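Local coordinates for protein alginate lyase A1-II' (Sphingomonas sp., PDB 2Z42) that probably cleaves alginate as a lyase, this chain being the alginate lyase domain, with a concanavalin-like beta-sandwich fold, at residues A[104-109]-A[204-209]; A[134-139]-A[175-180]. All blocks are in the same frame, centred on the assembly; numbering follows the deposited sequence. Where two conformers were deposited one is given.

Contact 1. Residues A[104-109]-A[204-209]. With SO4 (sulfate ion), chain C.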
ATOM      1  N   GLY A 104      17.205   2.482  -3.934  1.00 11.82           N
ATOM      2  CA  GLY A 104      16.974   1.045  -4.109  1.00 11.65           C
ATOM      3  C   GLY A 104      15.796   0.493  -3.311  1.00 11.08           C
ATOM      4  O   GLY A 104      15.669  -0.714  -3.137  1.00 12.58           O
ATOM      5  N   LYS A 105      14.902   1.381  -2.878  0.50 11.13           N
ATOM      6  CA  LYS A 105      13.831   0.992  -1.962  0.50 11.16           C
ATOM      7  C   LYS A 105      12.498   1.670  -2.276  0.50 10.70           C
ATOM      8  O   LYS A 105      12.431   2.896  -2.355  0.50 11.02           O
ATOM      9  CB  LYS A 105      14.257   1.345  -0.538  0.50 11.67           C
ATOM     10  CG  LYS A 105      13.232   1.060   0.541  0.50 11.64           C
ATOM     11  CD  LYS A 105      13.736   1.486   1.920  0.50 12.05           C
ATOM     12  CE  LYS A 105      14.846   0.578   2.425  0.50 14.25           C
ATOM     13  NZ  LYS A 105      15.710   1.278   3.418  0.50 14.57           N
ATOM     14  N   ILE A 106      11.445   0.868  -2.440  1.00 10.38           N
ATOM     15  CA  ILE A 106      10.090   1.408  -2.616  1.00 10.07           C
ATOM     16  C   ILE A 106       9.154   0.634  -1.706  1.00  9.02           C
ATOM     17  O   ILE A 106       9.439  -0.495  -1.318  1.00  9.83           O
ATOM     18  CB  ILE A 106       9.557   1.352  -4.080  1.00 10.01           C
ATOM     19  CG1 ILE A 106       9.360  -0.080  -4.573  1.00 11.08           C
ATOM     20  CG2 ILE A 106      10.481   2.113  -5.051  1.00 11.31           C
ATOM     21  CD1 ILE A 106       8.504  -0.136  -5.863  1.00 10.78           C
ATOM     22  N   ILE A 107       8.035   1.256  -1.361  0.50  8.51           N
ATOM     23  CA  ILE A 107       6.986   0.576  -0.619  0.50  8.59           C
ATOM     24  C   ILE A 107       5.884   0.224  -1.611  0.50  8.40           C
ATOM     25  O   ILE A 107       5.445   1.083  -2.387  0.50  8.67           O
ATOM     26  CB  ILE A 107       6.478   1.442   0.566  0.50  8.46           C
ATOM     27  CG1 ILE A 107       7.300   1.154   1.829  0.50 10.22           C
ATOM     28  CG2 ILE A 107       5.037   1.121   0.907  0.50  8.25           C
ATOM     29  CD1 ILE A 107       8.748   1.432   1.692  0.50 13.91           C
ATOM     30  N   VAL A 108       5.480  -1.046  -1.607  1.00  8.11           N
ATOM     31  CA  VAL A 108       4.525  -1.550  -2.603  1.00  8.39           C
ATOM     32  C   VAL A 108       3.147  -1.907  -2.032  1.00  8.13           C
ATOM     33  O   VAL A 108       2.208  -2.162  -2.782  1.00  8.03           O
ATOM     34  CB  VAL A 108       5.137  -2.742  -3.427  1.00  8.87           C
ATOM     35  CG1 VAL A 108       6.379  -2.267  -4.186  1.00  9.48           C
ATOM     36  CG2 VAL A 108       5.501  -3.922  -2.519  1.00  9.99           C
ATOM     37  N   ALA A 109       3.031  -1.923  -0.710  1.00  7.24           N
ATOM     38  CA  ALA A 109       1.728  -2.084  -0.058  1.00  6.88           C
ATOM     39  C   ALA A 109       1.796  -1.592   1.372  1.00  7.07           C
ATOM     40  O   ALA A 109       2.865  -1.578   1.983  1.00  7.19           O
ATOM     41  CB  ALA A 109       1.285  -3.535  -0.076  1.00  7.53           C
ATOM     42  N   ASN A 204       3.049   2.400  -5.440  1.00  6.18           N
ATOM     43  CA  ASN A 204       4.457   2.721  -5.578  1.00  6.28           C
ATOM     44  C   ASN A 204       4.740   3.947  -4.732  1.00  6.82           C
ATOM     45  O   ASN A 204       4.515   5.082  -5.168  1.00  7.40           O
ATOM     46  CB  ASN A 204       4.760   3.005  -7.056  1.00  6.93           C
ATOM     47  CG  ASN A 204       6.222   3.317  -7.302  1.00  7.96           C
ATOM     48  OD1 ASN A 204       7.020   3.386  -6.359  1.00 10.24           O
ATOM     49  ND2 ASN A 204       6.589   3.492  -8.577  1.00  8.22           N
ATOM     50  N   TYR A 205       5.211   3.702  -3.514  1.00  6.94           N
ATOM     51  CA  TYR A 205       5.552   4.789  -2.603  1.00  7.42           C
ATOM     52  C   TYR A 205       7.085   4.809  -2.563  1.00  8.61           C
ATOM     53  O   TYR A 205       7.741   3.948  -1.945  1.00  8.60           O
ATOM     54  CB  TYR A 205       4.901   4.503  -1.250  1.00  8.04           C
ATOM     55  CG  TYR A 205       5.206   5.440  -0.113  1.00  8.02           C
ATOM     56  CD1 TYR A 205       5.419   6.808  -0.321  1.00 10.43           C
ATOM     57  CD2 TYR A 205       5.232   4.952   1.199  1.00 10.43           C
ATOM     58  CE1 TYR A 205       5.682   7.658   0.753  1.00 10.49           C
ATOM     59  CE2 TYR A 205       5.479   5.793   2.267  1.00  9.14           C
ATOM     60  CZ  TYR A 205       5.716   7.137   2.039  1.00 10.41           C
ATOM     61  OH  TYR A 205       5.957   7.967   3.105  1.00 11.79           O
ATOM     62  N   VAL A 206       7.647   5.754  -3.305  1.00  8.85           N
ATOM     63  CA  VAL A 206       9.064   5.692  -3.657  1.00  9.61           C
ATOM     64  C   VAL A 206       9.949   6.219  -2.518  1.00  9.18           C
ATOM     65  O   VAL A 206       9.858   7.385  -2.169  1.00  9.61           O
ATOM     66  CB  VAL A 206       9.352   6.371  -5.031  1.00 10.30           C
ATOM     67  CG1 VAL A 206       8.985   7.843  -5.036  1.00 12.52           C
ATOM     68  CG2 VAL A 206      10.797   6.214  -5.400  1.00 11.12           C
ATOM     69  N   GLN A 207      10.796   5.356  -1.925  1.00  8.72           N
ATOM     70  CA  GLN A 207      11.561   5.763  -0.731  1.00  9.42           C
ATOM     71  C   GLN A 207      12.848   6.486  -1.103  1.00 10.11           C
ATOM     72  O   GLN A 207      13.953   6.060  -0.715  1.00 10.35           O
ATOM     73  CB  GLN A 207      11.859   4.566   0.174  1.00  9.09           C
ATOM     74  CG  GLN A 207      10.623   3.774   0.536  1.00  8.85           C
ATOM     75  CD  GLN A 207       9.619   4.575   1.357  1.00 10.72           C
ATOM     76  OE1 GLN A 207       9.840   4.843   2.543  1.00 12.14           O
ATOM     77  NE2 GLN A 207       8.500   4.963   0.728  1.00 10.35           N
ATOM     78  N   ASP A 208      12.684   7.567  -1.865  1.00 10.27           N
ATOM     79  CA  ASP A 208      13.785   8.397  -2.331  1.00 11.68           C
ATOM     80  C   ASP A 208      13.143   9.733  -2.721  1.00 11.91           C
ATOM     81  O   ASP A 208      12.155   9.767  -3.479  1.00 11.59           O
ATOM     82  CB  ASP A 208      14.479   7.707  -3.515  1.00 11.08           C
ATOM     83  CG  ASP A 208      15.756   8.388  -3.946  1.00 12.12           C
ATOM     84  OD1 ASP A 208      16.644   7.687  -4.473  1.00 12.18           O
ATOM     85  OD2 ASP A 208      15.859   9.613  -3.806  1.00 11.91           O
ATOM     86  N   ASN A 209      13.653  10.822  -2.146  1.00 13.32           N
ATOM     87  CA  ASN A 209      13.155  12.166  -2.465  1.00 14.03           C
ATOM     88  C   ASN A 209      14.258  13.066  -3.008  1.00 14.64           C
ATOM     89  O   ASN A 209      14.145  14.282  -2.997  1.00 15.58           O
ATOM     90  CB  ASN A 209      12.448  12.813  -1.254  1.00 14.67           C
ATOM     91  CG  ASN A 209      13.340  12.920  -0.005  1.00 16.97           C
ATOM     92  OD1 ASN A 209      12.833  13.118   1.102  1.00 21.77           O
ATOM     93  ND2 ASN A 209      14.652  12.798  -0.177  1.00 15.98           N
TER
HETATM   94  S   SO4 C 402       5.893   7.529   6.566  1.00 60.78           S
HETATM   95  O1  SO4 C 402       5.896   6.457   5.573  1.00 60.02           O
HETATM   96  O2  SO4 C 402       5.813   8.829   5.902  1.00 60.98           O
HETATM   97  O3  SO4 C 402       4.750   7.387   7.462  1.00 60.68           O
HETATM   98  O4  SO4 C 402       7.119   7.465   7.356  1.00 60.97           O
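The carbonyl oxygen Tyr205 O takes two donors from opposite faces of its plane. One is Ile107 N, at 2.8 Å from Tyr205 O in a nearly straight bond (175° at the hydrogen). The other is the side-chain amide of Gln207, whose NE2 sits 3.0 Å from Tyr205 O, well above the carbonyl plane. Tyr205 N returns a 2.9 Å bond to Ile107 O, so these residues form an antiparallel hydrogen-bonded pair, and Gln207 N to Lys105 O extends the pairing into the inverse gamma turn centred on Gln207. Folded back by its bend at chi2 (-64°), the glutamine also places NE2 over the centre of the Tyr205 ring, 3.2 Å above its plane. Ile107 packs against this folded chain and lies alongside Tyr205, CB 3.8 Å from ring atom CD2; Lys105 CG lies 3.8 Å from Gln207 CG. With an alanine in place of Gln207, Tyr205 O would probably lose its second donor and a gap would be likely to open over the ring and beside Ile107. Tyr205 OH donates to sulfate O1 at 2.9 Å and is also hydrogen-bonded to Ser64 N, while Ser64 OG bonds the ion, probably from the crystallisation liquor. On the reverse of the sheet, Ile106 CG2 meets Val206 CG2 at 4.1 Å, both residues packing against Ala216 of strand 215-228. Strand 204-206 pairs with strands 105-114 and 67-72.

Contact 2. Residues A[134-139]-A[175-180]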
ATOM      1  N   LEU A 134      12.059  -8.470   0.483  1.00 15.88           N
ATOM      2  CA  LEU A 134      10.953  -7.618   0.901  1.00 15.82           C
ATOM      3  C   LEU A 134      10.831  -7.719   2.411  1.00 15.16           C
ATOM      4  O   LEU A 134      10.860  -8.812   2.970  1.00 15.61           O
ATOM      5  CB  LEU A 134       9.627  -7.963   0.196  1.00 16.15           C
ATOM      6  CG  LEU A 134       8.569  -6.874   0.470  1.00 18.35           C
ATOM      7  CD1 LEU A 134       7.777  -6.517  -0.756  1.00 19.48           C
ATOM      8  CD2 LEU A 134       7.663  -7.311   1.580  1.00 17.21           C
ATOM      9  N   ASP A 135      10.703  -6.566   3.058  1.00 13.74           N
ATOM     10  CA  ASP A 135      10.602  -6.466   4.504  1.00 13.73           C
ATOM     11  C   ASP A 135       9.210  -5.961   4.833  1.00 13.63           C
ATOM     12  O   ASP A 135       8.882  -4.814   4.518  1.00 12.99           O
ATOM     13  CB  ASP A 135      11.684  -5.519   5.027  1.00 13.70           C
ATOM     14  CG  ASP A 135      11.652  -5.320   6.548  1.00 13.18           C
ATOM     15  OD1 ASP A 135      10.884  -6.008   7.266  1.00 15.03           O
ATOM     16  OD2 ASP A 135      12.409  -4.442   7.004  1.00 14.18           O
ATOM     17  N   MET A 136       8.370  -6.800   5.437  0.50 14.45           N
ATOM     18  CA  MET A 136       7.007  -6.364   5.767  0.50 15.46           C
ATOM     19  C   MET A 136       6.993  -5.843   7.204  0.50 14.78           C
ATOM     20  O   MET A 136       6.734  -6.607   8.144  0.50 15.15           O
ATOM     21  CB  MET A 136       5.954  -7.469   5.525  0.50 15.70           C
ATOM     22  CG  MET A 136       5.953  -8.040   4.103  0.50 16.74           C
ATOM     23  SD  MET A 136       4.433  -8.861   3.548  0.50 18.91           S
ATOM     24  CE  MET A 136       5.095 -10.309   2.826  0.50 19.68           C
ATOM     25  N   GLN A 137       7.287  -4.543   7.342  1.00 13.87           N
ATOM     26  CA  GLN A 137       7.507  -3.870   8.616  1.00 14.14           C
ATOM     27  C   GLN A 137       6.195  -3.617   9.327  1.00 14.80           C
ATOM     28  O   GLN A 137       5.281  -3.034   8.752  1.00 16.24           O
ATOM     29  CB  GLN A 137       8.275  -2.573   8.391  1.00 13.59           C
ATOM     30  CG  GLN A 137       9.579  -2.829   7.644  1.00 14.30           C
ATOM     31  CD  GLN A 137      10.319  -1.566   7.256  1.00 14.60           C
ATOM     32  OE1 GLN A 137      11.502  -1.624   6.885  1.00 18.23           O
ATOM     33  NE2 GLN A 137       9.637  -0.422   7.314  1.00 15.41           N
ATOM     34  N   VAL A 138       6.104  -4.081  10.568  1.00 14.21           N
ATOM     35  CA  VAL A 138       4.907  -3.844  11.384  1.00 13.88           C
ATOM     36  C   VAL A 138       5.279  -2.938  12.559  1.00 14.10           C
ATOM     37  O   VAL A 138       6.077  -3.319  13.398  1.00 14.03           O
ATOM     38  CB  VAL A 138       4.277  -5.168  11.891  1.00 13.32           C
ATOM     39  CG1 VAL A 138       2.973  -4.890  12.651  1.00 13.60           C
ATOM     40  CG2 VAL A 138       4.030  -6.141  10.730  1.00 14.47           C
ATOM     41  N   LYS A 139       4.691  -1.745  12.618  1.00 14.21           N
ATOM     42  CA  LYS A 139       5.023  -0.770  13.673  1.00 15.70           C
ATOM     43  C   LYS A 139       4.702  -1.293  15.073  1.00 17.07           C
ATOM     44  O   LYS A 139       3.700  -1.967  15.272  1.00 16.89           O
ATOM     45  CB  LYS A 139       4.296   0.554  13.418  1.00 15.39           C
ATOM     46  CG  LYS A 139       4.775   1.711  14.309  1.00 17.42           C
ATOM     47  CD  LYS A 139       4.731   3.053  13.623  1.00 21.31           C
ATOM     48  CE  LYS A 139       5.880   3.187  12.586  1.00 23.73           C
ATOM     49  NZ  LYS A 139       6.106   4.578  12.069  1.00 27.89           N
ATOM     50  N   VAL A 175       1.396 -11.339   7.674  1.00 13.23           N
ATOM     51  CA  VAL A 175       2.041 -10.805   6.493  1.00 12.80           C
ATOM     52  C   VAL A 175       2.607 -11.961   5.677  1.00 13.18           C
ATOM     53  O   VAL A 175       3.364 -12.775   6.192  1.00 12.05           O
ATOM     54  CB  VAL A 175       3.068  -9.691   6.835  1.00 13.22           C
ATOM     55  CG1 VAL A 175       2.343  -8.494   7.438  1.00 12.34           C
ATOM     56  CG2 VAL A 175       4.168 -10.177   7.795  1.00 13.30           C
ATOM     57  N   THR A 176       2.219 -12.049   4.405  1.00 12.93           N
ATOM     58  CA  THR A 176       2.567 -13.230   3.607  1.00 14.07           C
ATOM     59  C   THR A 176       3.187 -12.825   2.282  1.00 14.48           C
ATOM     60  O   THR A 176       2.620 -12.002   1.564  1.00 14.29           O
ATOM     61  CB  THR A 176       1.349 -14.140   3.325  1.00 15.10           C
ATOM     62  OG1 THR A 176       0.765 -14.604   4.550  1.00 15.87           O
ATOM     63  CG2 THR A 176       1.747 -15.346   2.486  1.00 14.94           C
ATOM     64  N   MET A 177       4.361 -13.379   1.983  1.00 13.77           N
ATOM     65  CA  MET A 177       4.981 -13.207   0.677  1.00 14.27           C
ATOM     66  C   MET A 177       5.286 -14.575   0.112  1.00 14.37           C
ATOM     67  O   MET A 177       6.046 -15.340   0.716  1.00 14.17           O
ATOM     68  CB  MET A 177       6.287 -12.426   0.776  1.00 15.52           C
ATOM     69  CG  MET A 177       6.907 -12.069  -0.562  1.00 19.55           C
ATOM     70  SD  MET A 177       6.161 -10.675  -1.435  1.00 28.36           S
ATOM     71  CE  MET A 177       5.254  -9.895  -0.131  1.00  4.57           C
ATOM     72  N   ASN A 178       4.702 -14.876  -1.037  1.00 13.45           N
ATOM     73  CA  ASN A 178       4.978 -16.139  -1.717  1.00 14.11           C
ATOM     74  C   ASN A 178       4.827 -17.336  -0.779  1.00 14.40           C
ATOM     75  O   ASN A 178       5.719 -18.184  -0.663  1.00 15.37           O
ATOM     76  CB  ASN A 178       6.363 -16.087  -2.348  1.00 14.38           C
ATOM     77  CG  ASN A 178       6.470 -15.019  -3.428  1.00 14.68           C
ATOM     78  OD1 ASN A 178       5.474 -14.642  -4.048  1.00 15.02           O
ATOM     79  ND2 ASN A 178       7.678 -14.541  -3.666  1.00 18.39           N
ATOM     80  N   GLY A 179       3.688 -17.396  -0.101  1.00 14.97           N
ATOM     81  CA  GLY A 179       3.347 -18.551   0.729  1.00 15.49           C
ATOM     82  C   GLY A 179       4.035 -18.617   2.074  1.00 15.82           C
ATOM     83  O   GLY A 179       3.760 -19.532   2.860  1.00 16.05           O
ATOM     84  N   ASP A 180       4.914 -17.650   2.350  1.00 15.10           N
ATOM     85  CA  ASP A 180       5.598 -17.594   3.641  1.00 15.41           C
ATOM     86  C   ASP A 180       4.899 -16.573   4.541  1.00 16.05           C
ATOM     87  O   ASP A 180       4.889 -15.374   4.242  1.00 15.24           O
ATOM     88  CB  ASP A 180       7.077 -17.262   3.444  1.00 15.68           C
ATOM     89  CG  ASP A 180       7.912 -17.516   4.693  1.00 17.73           C
ATOM     90  OD1 ASP A 180       7.324 -17.696   5.778  1.00 21.40           O
ATOM     91  OD2 ASP A 180       9.152 -17.545   4.579  1.00 18.63           O
TER
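Val175 and Met136 meet in the interior of a beta-sandwich, where strand 172-177 of one antiparallel sheet faces strand 132-139 of the other. The two short segments run almost exactly antiparallel (175°) with axes 8.5 Å apart, a gap filled mainly by side chains. Val175 begins the interface: its CB lies 3.9 Å from Met136 CB, and the two side chains run past one another head to tail. In the given one of two Met136 conformers, SD is 3.7 Å from Val175 CB. With Val175 CG1 anti to the carbonyl carbon (chi1 -65°), that methyl lies 4.4 Å from Val138 CG2, a looser touch. Thr176 turns its side chain the other way, and its OG1 is hydrogen-bonded to Thr181 OG1 on the adjacent strand. Met177 points inward again, its bent chain lying roughly perpendicular to Leu134, with CE as modelled 3.9 Å from Leu134 CD2. The methyls of Met177 and Met136 come implausibly close to each other, which leaves both positions uncertain. Tyr162 and Met164 of the neighbouring strand 162-169, together with Ile156 from the facing sheet, add to the apolar surroundings of Met177. Beyond it the chain leaves the interface in a type I' turn from Met177 to Asp180. Asn178 and Gly179 occupy the two central positions, both with positive phi, and Asn178 OD1 accepts a bond from Asn163 N. Asp180 starts the return strand, with its carboxylate in a salt bridge to Arg182, and the hairpin is closed by two backbone bonds, Met177 N to Asp180 O at 3.1 Å and Asp180 N to Met177 O at 3.0 Å.

The centres of the two contacts are about 15 Å apart, and both involve one sheet of the sandwich. Contact 1 pairs neighbouring strands within that sheet, whereas contact 2 joins it across the interior to the other sheet. Strand 120-130 lies between strands 105-114 and 132-139 and hydrogen-bonds to both. A direct touch also links the contacts, Val108 CG2 packing 3.9 Å from Leu134 CD1 on the interior side. In sequence the segments come as 104-109, 134-139, 175-180 and 204-209, so contact 1 spans contact 2: the chain crosses to the second sheet and returns before strand 204-206 pairs, tying sequence-distant parts of the lyase domain into one core.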